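Local coordinates for protein superoxide dismutase (Acidilobus saccharovorans, PDB 4FFK) that catalyses the dismutation of superoxide to oxygen and hydrogen peroxide, as an iron-dependent superoxide dismutase, at residues Arg41-Lys46 against Phe180-Tyr185; Thr93-Asn98 against Ala193-Ser198; Asp125-Leu130 against Leu155-Val160; Pro173-Asp178 against Asp197-Leu202. All blocks are in the same frame, centred on the assembly; numbering follows the deposited sequence.

Contact 1. Residues Arg41-Lys46 against Phe180-Tyr185; sequences RYHHDK and FEHAYY. With FE (Fe (III) ion), chain B.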
# COMPACT_ATOMS: atom_id res chain seq x y z
N ARG A 41 -19.78 20.80 4.46
CA ARG A 41 -20.94 20.08 3.87
C ARG A 41 -20.45 18.90 3.01
O ARG A 41 -20.88 17.76 3.20
CB ARG A 41 -21.75 21.02 3.02
CG ARG A 41 -22.63 21.92 3.92
CD ARG A 41 -23.69 22.68 3.08
NE ARG A 41 -23.15 23.38 1.93
CZ ARG A 41 -22.62 24.62 1.96
NH1 ARG A 41 -22.16 25.17 0.86
NH2 ARG A 41 -22.53 25.27 3.09
N TYR A 42 -19.52 19.18 2.11
CA TYR A 42 -19.02 18.07 1.27
C TYR A 42 -18.31 17.05 2.13
O TYR A 42 -18.55 15.87 2.02
CB TYR A 42 -18.10 18.53 0.14
CG TYR A 42 -18.88 19.13 -0.96
CD1 TYR A 42 -19.43 18.34 -1.95
CD2 TYR A 42 -19.18 20.52 -0.96
CE1 TYR A 42 -20.18 18.87 -2.94
CE2 TYR A 42 -19.99 21.07 -1.96
CZ TYR A 42 -20.46 20.23 -2.95
OH TYR A 42 -21.22 20.71 -3.99
N HIS A 43 -17.42 17.54 2.99
CA HIS A 43 -16.52 16.69 3.71
C HIS A 43 -17.26 15.84 4.70
O HIS A 43 -17.07 14.62 4.75
CB HIS A 43 -15.47 17.53 4.40
CG HIS A 43 -14.26 16.73 4.77
ND1 HIS A 43 -13.12 17.32 5.28
CD2 HIS A 43 -14.03 15.40 4.74
CE1 HIS A 43 -12.21 16.38 5.52
NE2 HIS A 43 -12.73 15.21 5.17
N HIS A 44 -18.21 16.45 5.44
CA HIS A 44 -18.88 15.70 6.42
C HIS A 44 -20.03 14.91 5.86
O HIS A 44 -20.16 13.74 6.16
CB HIS A 44 -19.36 16.58 7.60
CG HIS A 44 -20.13 15.82 8.61
ND1 HIS A 44 -21.44 15.43 8.41
CD2 HIS A 44 -19.78 15.36 9.82
CE1 HIS A 44 -21.85 14.75 9.46
NE2 HIS A 44 -20.85 14.68 10.33
N ASP A 45 -20.86 15.54 5.05
CA ASP A 45 -22.15 14.97 4.73
C ASP A 45 -22.01 14.12 3.50
O ASP A 45 -22.93 13.37 3.18
CB ASP A 45 -23.18 16.05 4.32
CG ASP A 45 -23.51 17.01 5.41
OD1 ASP A 45 -24.05 18.13 5.06
OD2 ASP A 45 -23.29 16.70 6.56
N LYS A 46 -20.89 14.25 2.78
CA LYS A 46 -20.71 13.40 1.61
C LYS A 46 -19.54 12.45 1.77
O LYS A 46 -19.73 11.25 1.77
CB LYS A 46 -20.60 14.21 0.35
CG LYS A 46 -21.87 15.05 0.16
CD LYS A 46 -21.78 15.68 -1.15
CE LYS A 46 -23.14 15.59 -1.79
NZ LYS A 46 -23.74 16.91 -1.73
N PHE A 180 -6.38 14.33 2.80
CA PHE A 180 -6.98 14.11 1.54
C PHE A 180 -7.34 15.46 0.93
O PHE A 180 -7.74 16.38 1.62
CB PHE A 180 -8.30 13.42 1.71
CG PHE A 180 -8.20 11.95 1.83
CD1 PHE A 180 -8.83 11.17 0.85
CD2 PHE A 180 -7.55 11.36 2.93
CE1 PHE A 180 -8.83 9.72 0.96
CE2 PHE A 180 -7.51 9.93 3.02
CZ PHE A 180 -8.17 9.16 2.02
N GLU A 181 -7.23 15.53 -0.38
CA GLU A 181 -7.45 16.82 -1.02
C GLU A 181 -8.81 17.39 -0.71
O GLU A 181 -9.01 18.60 -0.66
CB GLU A 181 -7.29 16.64 -2.49
CG GLU A 181 -5.78 16.50 -2.81
CD GLU A 181 -5.51 16.01 -4.18
OE1 GLU A 181 -6.37 15.38 -4.81
OE2 GLU A 181 -4.40 16.27 -4.68
N HIS A 182 -9.80 16.52 -0.54
CA HIS A 182 -11.13 17.07 -0.29
C HIS A 182 -11.26 17.85 1.03
O HIS A 182 -12.17 18.66 1.15
CB HIS A 182 -12.21 16.01 -0.34
CG HIS A 182 -12.09 15.01 0.73
ND1 HIS A 182 -11.81 13.69 0.45
CD2 HIS A 182 -12.13 15.13 2.08
CE1 HIS A 182 -11.73 13.03 1.58
NE2 HIS A 182 -11.95 13.87 2.59
N ALA A 183 -10.31 17.65 1.95
CA ALA A 183 -10.34 18.34 3.22
C ALA A 183 -10.07 19.82 2.96
O ALA A 183 -10.47 20.65 3.77
CB ALA A 183 -9.33 17.75 4.21
N TYR A 184 -9.40 20.13 1.86
CA TYR A 184 -8.88 21.52 1.70
C TYR A 184 -9.06 22.09 0.35
O TYR A 184 -8.86 23.29 0.15
CB TYR A 184 -7.43 21.61 2.13
CG TYR A 184 -6.49 20.68 1.44
CD1 TYR A 184 -5.99 20.98 0.21
CD2 TYR A 184 -6.05 19.49 2.05
CE1 TYR A 184 -5.06 20.16 -0.45
CE2 TYR A 184 -5.17 18.64 1.36
CZ TYR A 184 -4.66 19.00 0.16
OH TYR A 184 -3.76 18.26 -0.52
N TYR A 185 -9.40 21.26 -0.63
CA TYR A 185 -9.31 21.73 -1.99
C TYR A 185 -10.27 22.88 -2.27
O TYR A 185 -9.97 23.71 -3.14
CB TYR A 185 -9.58 20.62 -3.03
CG TYR A 185 -8.64 20.72 -4.16
CD1 TYR A 185 -7.32 20.31 -4.01
CD2 TYR A 185 -9.01 21.28 -5.38
CE1 TYR A 185 -6.42 20.44 -5.05
CE2 TYR A 185 -8.10 21.42 -6.41
CZ TYR A 185 -6.82 21.01 -6.25
OH TYR A 185 -5.94 21.13 -7.28
FE FE B . -11.58 13.52 4.64
O HOH W 1 -12.04 19.66 5.93
O HOH W 2 -10.29 11.99 4.22
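In the iron site, His43 on helix 37-66 and His182 in the loop after strand 172-178 bind one iron(III) ion together. Each uses NE2, and both bonds, His43 NE2 to iron and His182 NE2 to iron, measure 2.1 Å. His43 NE2 and His182 NE2 stand 3.0 Å apart, without a hydrogen bond, because both bind the metal. The rings form an offset edge-to-face pair with planes at 71°: the edge of His182 is turned toward the face of His43, with His182 CD2 above the rim of that face. CG of His182 lies between the backbone N and the carbonyl carbon (chi1 65°), which swings the imidazole toward the helix. Beside the metal, His43 CE1 packs on the methyl Ala183 CB at 3.4 Å. The far nitrogen, His43 ND1, gives its proton at 2.7 Å to a water in the ring plane, which in turn donates to Ala183 O at 2.8 Å; with the NE2-iron bond, this helps to set the rotation of the imidazole. His182 ND1 is hydrogen-bonded to Glu181 of the second subunit, a second-shell partner at the subunit interface. His92, Asp178 and a water complete the five-coordinate site characteristic of iron and manganese superoxide dismutases.

Contact 2. Residues Thr93-Asn98 against Ala193-Ser198; sequences TLYWLN and AKYVDS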
# COMPACT_ATOMS: atom_id res chain seq x y z
N THR A 93 -14.41 11.09 12.20
CA THR A 93 -15.02 11.35 13.49
C THR A 93 -14.06 12.06 14.45
O THR A 93 -14.45 13.05 15.08
CB THR A 93 -15.51 10.08 14.09
OG1 THR A 93 -16.47 9.52 13.20
CG2 THR A 93 -16.13 10.39 15.45
N LEU A 94 -12.84 11.57 14.54
CA LEU A 94 -11.77 12.22 15.31
C LEU A 94 -11.50 13.61 14.79
O LEU A 94 -11.50 14.62 15.55
CB LEU A 94 -10.49 11.39 15.21
CG LEU A 94 -9.27 11.88 15.96
CD1 LEU A 94 -9.63 12.04 17.44
CD2 LEU A 94 -8.15 10.85 15.80
N TYR A 95 -11.25 13.69 13.50
CA TYR A 95 -10.98 14.96 12.87
C TYR A 95 -11.98 16.06 13.27
O TYR A 95 -11.56 17.13 13.66
CB TYR A 95 -11.06 14.75 11.39
CG TYR A 95 -10.80 15.94 10.53
CD1 TYR A 95 -11.76 16.35 9.62
CD2 TYR A 95 -9.54 16.56 10.51
CE1 TYR A 95 -11.53 17.37 8.78
CE2 TYR A 95 -9.28 17.57 9.63
CZ TYR A 95 -10.30 18.00 8.81
OH TYR A 95 -10.07 19.00 7.95
N TRP A 96 -13.28 15.79 13.15
CA TRP A 96 -14.27 16.84 13.52
C TRP A 96 -14.18 17.21 14.97
O TRP A 96 -14.34 18.40 15.30
CB TRP A 96 -15.69 16.39 13.25
CG TRP A 96 -15.90 15.77 11.93
CD1 TRP A 96 -16.43 14.54 11.69
CD2 TRP A 96 -15.64 16.36 10.67
NE1 TRP A 96 -16.56 14.34 10.36
CE2 TRP A 96 -16.05 15.41 9.69
CE3 TRP A 96 -15.08 17.56 10.25
CZ2 TRP A 96 -15.91 15.65 8.33
CZ3 TRP A 96 -14.96 17.80 8.89
CH2 TRP A 96 -15.37 16.83 7.95
N LEU A 97 -13.99 16.21 15.82
CA LEU A 97 -13.96 16.39 17.28
C LEU A 97 -12.75 17.20 17.70
O LEU A 97 -12.76 17.96 18.70
CB LEU A 97 -13.98 15.04 18.00
CG LEU A 97 -15.32 14.28 17.91
CD1 LEU A 97 -15.09 12.86 18.44
CD2 LEU A 97 -16.47 15.03 18.73
N ASN A 98 -11.70 17.09 16.91
CA ASN A 98 -10.47 17.75 17.19
C ASN A 98 -10.48 19.25 16.85
O ASN A 98 -9.50 19.91 17.06
CB ASN A 98 -9.36 17.16 16.33
CG ASN A 98 -8.90 15.78 16.77
OD1 ASN A 98 -8.35 15.02 15.95
ND2 ASN A 98 -9.05 15.45 18.07
N ALA A 193 -0.28 22.90 2.39
CA ALA A 193 0.57 23.45 3.44
C ALA A 193 -0.16 24.59 4.17
O ALA A 193 -0.09 24.72 5.41
CB ALA A 193 1.88 23.88 2.90
N LYS A 194 -0.86 25.44 3.40
CA LYS A 194 -1.46 26.62 3.95
C LYS A 194 -2.68 26.15 4.72
O LYS A 194 -2.98 26.64 5.79
CB LYS A 194 -1.87 27.57 2.82
CG LYS A 194 -2.69 28.73 3.35
CD LYS A 194 -3.02 29.66 2.19
CE LYS A 194 -4.12 30.62 2.62
NZ LYS A 194 -4.30 31.75 1.60
N TYR A 195 -3.34 25.11 4.21
CA TYR A 195 -4.36 24.47 5.04
C TYR A 195 -3.90 23.91 6.39
O TYR A 195 -4.49 24.20 7.45
CB TYR A 195 -5.05 23.40 4.19
CG TYR A 195 -5.73 22.32 4.96
CD1 TYR A 195 -6.96 22.53 5.60
CD2 TYR A 195 -5.15 21.04 5.00
CE1 TYR A 195 -7.59 21.51 6.25
CE2 TYR A 195 -5.77 20.03 5.71
CZ TYR A 195 -6.96 20.24 6.31
OH TYR A 195 -7.55 19.19 6.96
N VAL A 196 -2.84 23.11 6.36
CA VAL A 196 -2.37 22.50 7.60
C VAL A 196 -1.95 23.63 8.59
O VAL A 196 -2.27 23.60 9.77
CB VAL A 196 -1.18 21.61 7.27
CG1 VAL A 196 -0.53 21.16 8.56
CG2 VAL A 196 -1.75 20.38 6.43
N ASP A 197 -1.26 24.62 8.05
CA ASP A 197 -0.80 25.78 8.86
C ASP A 197 -1.96 26.45 9.56
O ASP A 197 -1.87 26.74 10.75
CB ASP A 197 -0.08 26.79 7.96
CG ASP A 197 1.30 26.35 7.58
OD1 ASP A 197 1.80 25.35 8.14
OD2 ASP A 197 1.92 27.03 6.74
N SER A 198 -3.08 26.66 8.86
CA SER A 198 -4.23 27.32 9.46
C SER A 198 -5.03 26.39 10.36
O SER A 198 -5.66 26.81 11.32
CB SER A 198 -5.19 27.89 8.40
OG SER A 198 -4.52 28.40 7.28
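Tyr95 and Tyr195 meet through their hydroxyls, the one place where 93-98 and 193-198 touch. The two side chains come from opposite directions, Tyr95 from helix 75-97 and Tyr195 from helix 192-199, and bridge backbones whose nearest CA atoms, those of Tyr95 and Val196, are still 12.6 Å apart. Tyr95 OH and Tyr195 OH are hydrogen-bonded at 2.7 Å, and each oxygen sits at the edge of the other ring, near its plane. Neither ring offers the other a face; Tyr195 OH is 3.5 Å from Tyr95 CZ, and Tyr95 OH is 3.7 Å from Tyr195 CZ. In both residues CG is anti to the backbone N (chi1 -180° in Tyr95, 158° in Tyr195), which points each phenol toward the other helix. Tyr195 OH has a second partner in the carbonyl oxygen of Asp178, the residue whose carboxylate binds the iron, so this buried hydroxyl is gripped by two partners. Within helix 75-97, Tyr95 CD1 lies 3.5 Å above the plane of the Trp96 indole, toward its rim. A phenylalanine in place of Tyr95 would probably leave Tyr195 OH without its mate across the contact and break the sole link between the two segments. The nearest atom of the Tyr95 side chain is about 6 Å from the bound iron. Tyr195 also packs on Val177 of strand 172-178, which therefore lies against this bridge between the alpha-hairpin and the C-terminal domain, while Val196 on the same helix rests on helix 124-136.

Contact 3. Residues Asp125-Leu130 against Leu155-Val160; sequences DKFKKL and LRILQV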
# COMPACT_ATOMS: atom_id res chain seq x y z
N ASP A 125 6.39 24.19 19.63
CA ASP A 125 6.83 24.63 18.30
C ASP A 125 7.57 23.55 17.51
O ASP A 125 7.37 23.41 16.30
CB ASP A 125 7.64 25.95 18.38
CG ASP A 125 6.77 27.16 18.71
OD1 ASP A 125 5.56 27.15 18.40
OD2 ASP A 125 7.28 28.13 19.31
N LYS A 126 8.40 22.76 18.19
CA LYS A 126 9.08 21.66 17.54
C LYS A 126 8.06 20.58 17.14
O LYS A 126 8.14 20.06 16.05
CB LYS A 126 10.18 21.06 18.42
CG LYS A 126 11.43 21.90 18.53
CD LYS A 126 12.24 21.43 19.74
CE LYS A 126 13.53 22.21 19.86
NZ LYS A 126 14.65 21.37 19.36
N PHE A 127 7.09 20.31 18.00
CA PHE A 127 6.02 19.36 17.67
C PHE A 127 5.23 19.90 16.49
O PHE A 127 5.07 19.23 15.46
CB PHE A 127 5.09 19.18 18.82
CG PHE A 127 3.76 18.60 18.41
CD1 PHE A 127 3.65 17.26 18.00
CD2 PHE A 127 2.62 19.41 18.36
CE1 PHE A 127 2.39 16.74 17.61
CE2 PHE A 127 1.38 18.91 18.00
CZ PHE A 127 1.27 17.55 17.60
N LYS A 128 4.74 21.12 16.63
CA LYS A 128 3.99 21.76 15.55
C LYS A 128 4.69 21.69 14.19
O LYS A 128 4.07 21.40 13.12
CB LYS A 128 3.62 23.20 15.93
CG LYS A 128 2.97 23.92 14.78
CD LYS A 128 2.55 25.32 15.19
CE LYS A 128 2.03 26.09 13.97
NZ LYS A 128 1.12 27.18 14.44
N LYS A 129 5.98 21.98 14.18
CA LYS A 129 6.75 21.86 12.98
C LYS A 129 6.83 20.46 12.45
O LYS A 129 6.72 20.23 11.26
CB LYS A 129 8.15 22.33 13.26
CG LYS A 129 9.18 22.02 12.19
CD LYS A 129 8.96 22.84 10.99
CE LYS A 129 10.04 22.51 9.96
NZ LYS A 129 9.43 22.56 8.59
N LEU A 130 7.06 19.50 13.33
CA LEU A 130 7.24 18.15 12.82
C LEU A 130 5.86 17.62 12.43
O LEU A 130 5.74 16.98 11.41
CB LEU A 130 7.81 17.25 13.90
CG LEU A 130 8.09 15.77 13.62
CD1 LEU A 130 9.06 15.59 12.45
CD2 LEU A 130 8.62 15.10 14.92
N LEU A 155 4.12 9.87 23.19
CA LEU A 155 3.39 10.35 22.03
C LEU A 155 4.16 9.95 20.83
O LEU A 155 5.36 9.93 20.88
CB LEU A 155 3.17 11.87 22.09
CG LEU A 155 2.23 12.30 23.22
CD1 LEU A 155 2.16 13.80 23.23
CD2 LEU A 155 0.79 11.78 23.06
N ARG A 156 3.47 9.64 19.72
CA ARG A 156 4.15 9.35 18.46
C ARG A 156 3.37 10.08 17.39
O ARG A 156 2.15 10.15 17.47
CB ARG A 156 4.07 7.84 18.10
CG ARG A 156 4.80 6.91 19.04
CD ARG A 156 6.32 7.03 18.95
NE ARG A 156 6.91 6.04 19.87
CZ ARG A 156 7.74 6.31 20.87
NH1 ARG A 156 8.22 7.53 21.06
NH2 ARG A 156 8.16 5.31 21.63
N ILE A 157 4.09 10.62 16.45
CA ILE A 157 3.44 11.17 15.25
C ILE A 157 3.34 10.06 14.21
O ILE A 157 4.30 9.39 13.91
CB ILE A 157 4.21 12.34 14.72
CG1 ILE A 157 4.09 13.49 15.73
CG2 ILE A 157 3.65 12.78 13.29
CD1 ILE A 157 4.89 14.75 15.29
N LEU A 158 2.16 9.87 13.68
CA LEU A 158 1.97 8.89 12.61
C LEU A 158 1.59 9.58 11.32
O LEU A 158 0.91 10.59 11.32
CB LEU A 158 0.81 7.98 12.98
CG LEU A 158 0.93 7.47 14.43
CD1 LEU A 158 -0.27 6.59 14.62
CD2 LEU A 158 2.19 6.77 14.71
N GLN A 159 1.92 8.92 10.20
CA GLN A 159 1.15 9.22 9.01
C GLN A 159 0.21 8.10 8.72
O GLN A 159 0.46 6.93 9.05
CB GLN A 159 2.06 9.31 7.81
CG GLN A 159 2.97 10.54 7.87
CD GLN A 159 3.73 10.66 6.60
OE1 GLN A 159 4.14 9.68 6.04
NE2 GLN A 159 3.93 11.90 6.12
N VAL A 160 -0.81 8.43 7.96
CA VAL A 160 -1.69 7.40 7.46
C VAL A 160 -1.81 7.70 5.98
O VAL A 160 -1.85 8.86 5.59
CB VAL A 160 -3.13 7.53 8.06
CG1 VAL A 160 -3.93 6.33 7.51
CG2 VAL A 160 -3.08 7.49 9.58
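Ile157 CD1 fits between Leu130 and Phe127, and this one methyl makes nearly all of the contact. It lies 3.8 Å from Leu130 CG and 3.8 Å from Leu130 CD2, touching the branch point and one arm of the leucine. On the phenylalanine it meets two neighbouring ring carbons, with Phe127 CD1 3.9 Å from Ile157 CD1, and approaches the ring obliquely. Ile157 CG1 adds a looser touch, 4.1 Å from Phe127 CE1. All of this is apolar packing. The isoleucine reaches so far because its chain is extended: CG1 is anti to the carbonyl carbon (chi1 -68°) and CD1 continues the line (chi2 179°). Phe127 and Leu130 are three residues apart and so lie on neighbouring turns of the helix, presenting their side chains to the same strand residue. Behind this first shell, Phe127 is backed by the rings of Phe121 and Phe131, and Ile157 also packs on Phe121, Phe131 and Ala134, so the isoleucine side chain is packed among aromatic and aliphatic groups. The residues before and after Ile157, Arg156 and Leu158, bond through their backbones to Ala147 and Ile145 of strand 142-148. Helix 124-136 thus packs on strand 155-161, an outermost strand of the antiparallel sheet within this chain; helix 111-121 joins the same core, and Phe127 also reaches Leu146 on the neighbouring strand 142-148.

Contact 4. Residues Pro173-Asp178 against Asp197-Leu202; sequences PLLAVD and DSWWDL. With FE (Fe (III) ion), chain B.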
# COMPACT_ATOMS: atom_id res chain seq x y z
N PRO A 173 -4.95 7.25 18.53
CA PRO A 173 -4.86 8.57 17.88
C PRO A 173 -5.51 9.56 18.83
O PRO A 173 -6.57 9.27 19.35
CB PRO A 173 -5.72 8.41 16.63
CG PRO A 173 -6.73 7.25 17.03
CD PRO A 173 -5.80 6.29 17.81
N LEU A 174 -4.88 10.70 18.99
CA LEU A 174 -5.44 11.75 19.82
C LEU A 174 -5.94 12.89 18.98
O LEU A 174 -6.97 13.52 19.31
CB LEU A 174 -4.38 12.29 20.78
CG LEU A 174 -3.69 11.19 21.58
CD1 LEU A 174 -2.58 11.71 22.47
CD2 LEU A 174 -4.73 10.45 22.36
N LEU A 175 -5.19 13.18 17.92
CA LEU A 175 -5.43 14.37 17.14
C LEU A 175 -5.08 13.98 15.73
O LEU A 175 -4.12 13.28 15.52
CB LEU A 175 -4.45 15.46 17.60
CG LEU A 175 -4.33 16.69 16.70
CD1 LEU A 175 -5.68 17.46 16.63
CD2 LEU A 175 -3.20 17.52 17.27
N ALA A 176 -5.88 14.40 14.77
CA ALA A 176 -5.65 13.95 13.41
C ALA A 176 -5.98 15.09 12.52
O ALA A 176 -6.96 15.82 12.74
CB ALA A 176 -6.54 12.72 13.13
N VAL A 177 -5.19 15.26 11.48
CA VAL A 177 -5.54 16.22 10.45
C VAL A 177 -5.65 15.43 9.14
O VAL A 177 -4.77 14.67 8.80
CB VAL A 177 -4.51 17.37 10.33
CG1 VAL A 177 -3.09 16.85 10.16
CG2 VAL A 177 -4.90 18.31 9.20
N ASP A 178 -6.76 15.60 8.47
CA ASP A 178 -6.99 15.03 7.14
C ASP A 178 -6.28 15.83 6.09
O ASP A 178 -6.45 17.07 5.98
CB ASP A 178 -8.48 15.15 6.92
CG ASP A 178 -8.98 14.41 5.74
OD1 ASP A 178 -8.24 13.72 5.06
OD2 ASP A 178 -10.19 14.48 5.56
N ASP A 197 -1.26 24.62 8.05
CA ASP A 197 -0.80 25.78 8.86
C ASP A 197 -1.96 26.45 9.56
O ASP A 197 -1.87 26.74 10.75
CB ASP A 197 -0.08 26.79 7.96
CG ASP A 197 1.30 26.35 7.58
OD1 ASP A 197 1.80 25.35 8.14
OD2 ASP A 197 1.92 27.03 6.74
N SER A 198 -3.08 26.66 8.86
CA SER A 198 -4.23 27.32 9.46
C SER A 198 -5.03 26.39 10.36
O SER A 198 -5.66 26.81 11.32
CB SER A 198 -5.19 27.89 8.40
OG SER A 198 -4.52 28.40 7.28
N TRP A 199 -5.00 25.10 10.03
CA TRP A 199 -5.76 24.14 10.79
C TRP A 199 -5.37 24.18 12.26
O TRP A 199 -6.21 23.98 13.12
CB TRP A 199 -5.56 22.75 10.15
CG TRP A 199 -6.00 21.61 11.04
CD1 TRP A 199 -7.27 21.07 11.16
CD2 TRP A 199 -5.16 20.84 11.87
NE1 TRP A 199 -7.24 20.04 12.07
CE2 TRP A 199 -5.96 19.86 12.50
CE3 TRP A 199 -3.79 20.88 12.18
CZ2 TRP A 199 -5.44 18.92 13.44
CZ3 TRP A 199 -3.28 19.97 13.12
CH2 TRP A 199 -4.11 18.98 13.72
N TRP A 200 -4.12 24.51 12.55
CA TRP A 200 -3.67 24.73 13.94
C TRP A 200 -4.59 25.59 14.76
O TRP A 200 -4.78 25.34 15.96
CB TRP A 200 -2.24 25.27 14.00
CG TRP A 200 -1.25 24.23 13.52
CD1 TRP A 200 -0.75 24.11 12.29
CD2 TRP A 200 -0.75 23.11 14.27
NE1 TRP A 200 0.09 23.03 12.21
CE2 TRP A 200 0.08 22.38 13.40
CE3 TRP A 200 -0.98 22.63 15.55
CZ2 TRP A 200 0.73 21.22 13.81
CZ3 TRP A 200 -0.31 21.49 15.97
CH2 TRP A 200 0.52 20.80 15.10
N ASP A 201 -5.20 26.58 14.11
CA ASP A 201 -6.08 27.54 14.82
C ASP A 201 -7.45 27.00 15.14
O ASP A 201 -8.26 27.68 15.79
CB ASP A 201 -6.22 28.82 14.00
CG ASP A 201 -4.89 29.50 13.80
OD1 ASP A 201 -4.05 29.36 14.69
OD2 ASP A 201 -4.67 30.14 12.76
N LEU A 202 -7.75 25.80 14.64
CA LEU A 202 -9.03 25.18 14.90
C LEU A 202 -8.94 24.11 15.96
O LEU A 202 -9.96 23.60 16.41
CB LEU A 202 -9.55 24.56 13.62
CG LEU A 202 -9.95 25.53 12.51
CD1 LEU A 202 -10.60 24.77 11.43
CD2 LEU A 202 -10.95 26.55 13.12
FE FE B . -11.58 13.52 4.64
O HOH W 3 -8.74 18.01 13.25
O HOH W 2 -10.29 11.99 4.22
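The indole of Trp199 carries Val177 on one face and a water at its edge. Val177 CB stands 3.5 Å from the centroid of the six-membered ring and only 11° off its normal, a CH-pi contact, while Val177 CG2 continues over the ring fusion, 3.7 Å from Trp199 CD2. In the ring plane, Trp199 NE1 donates to a water at 2.8 Å, and that water donates to Ala176 O at 2.9 Å, a one-water bridge from the indole to the strand backbone. Along the CZ2-CH2 side of the six-membered ring, Leu175 comes from the opposite direction and sets CD1 3.5 Å from Trp199 CZ2, neither squarely over the face nor at the edge. Trp199 CZ3 in turn lies 4.0 Å above the centre of the Trp200 ring. With its CG anti to the backbone N (chi1 165°), Trp199 reaches from its helix to the strand. Replacing Trp199 by an alanine is likely to open a gap against Val177 and Leu175 and leave the bridging water without its indole donor. One residue beyond Val177, Asp178 turns its carboxylate away from the tryptophan and binds the iron through OD2 at 1.9 Å. A classic beta bulge, in which Leu174 and Leu175 pair with the single residue Leu146, interrupts the pairing with strand 142-148. Strand 172-178, outermost in the sheet within this chain, therefore lies between strand 142-148 along its side and helix 192-199, which reaches it through Trp199, while helix 205-216 meets Leu175 and Trp200, and helix 75-97 covers Ala176.

In the fold
From the N terminus, helix 37-66 enters contact 1, whose partner comes only after strand 172-178, closing a loop of well over a hundred residues. Helix 75-97 then opens contact 2, which ends later, on helix 192-199, so contacts 1 and 2 cross. Contact 3 begins and ends within both of these loops, joining helix 124-136 to strand 155-161. Contact 4 follows contact 3 in series, opens on strand 172-178, crosses contact 1 and finishes on the stretch that also serves contact 2. Contacts 1 and 2 tie the alpha-hairpin to the C-terminal domain; contacts 3 and 4 pack helices against one sheet, and contacts 1 and 4 share the iron.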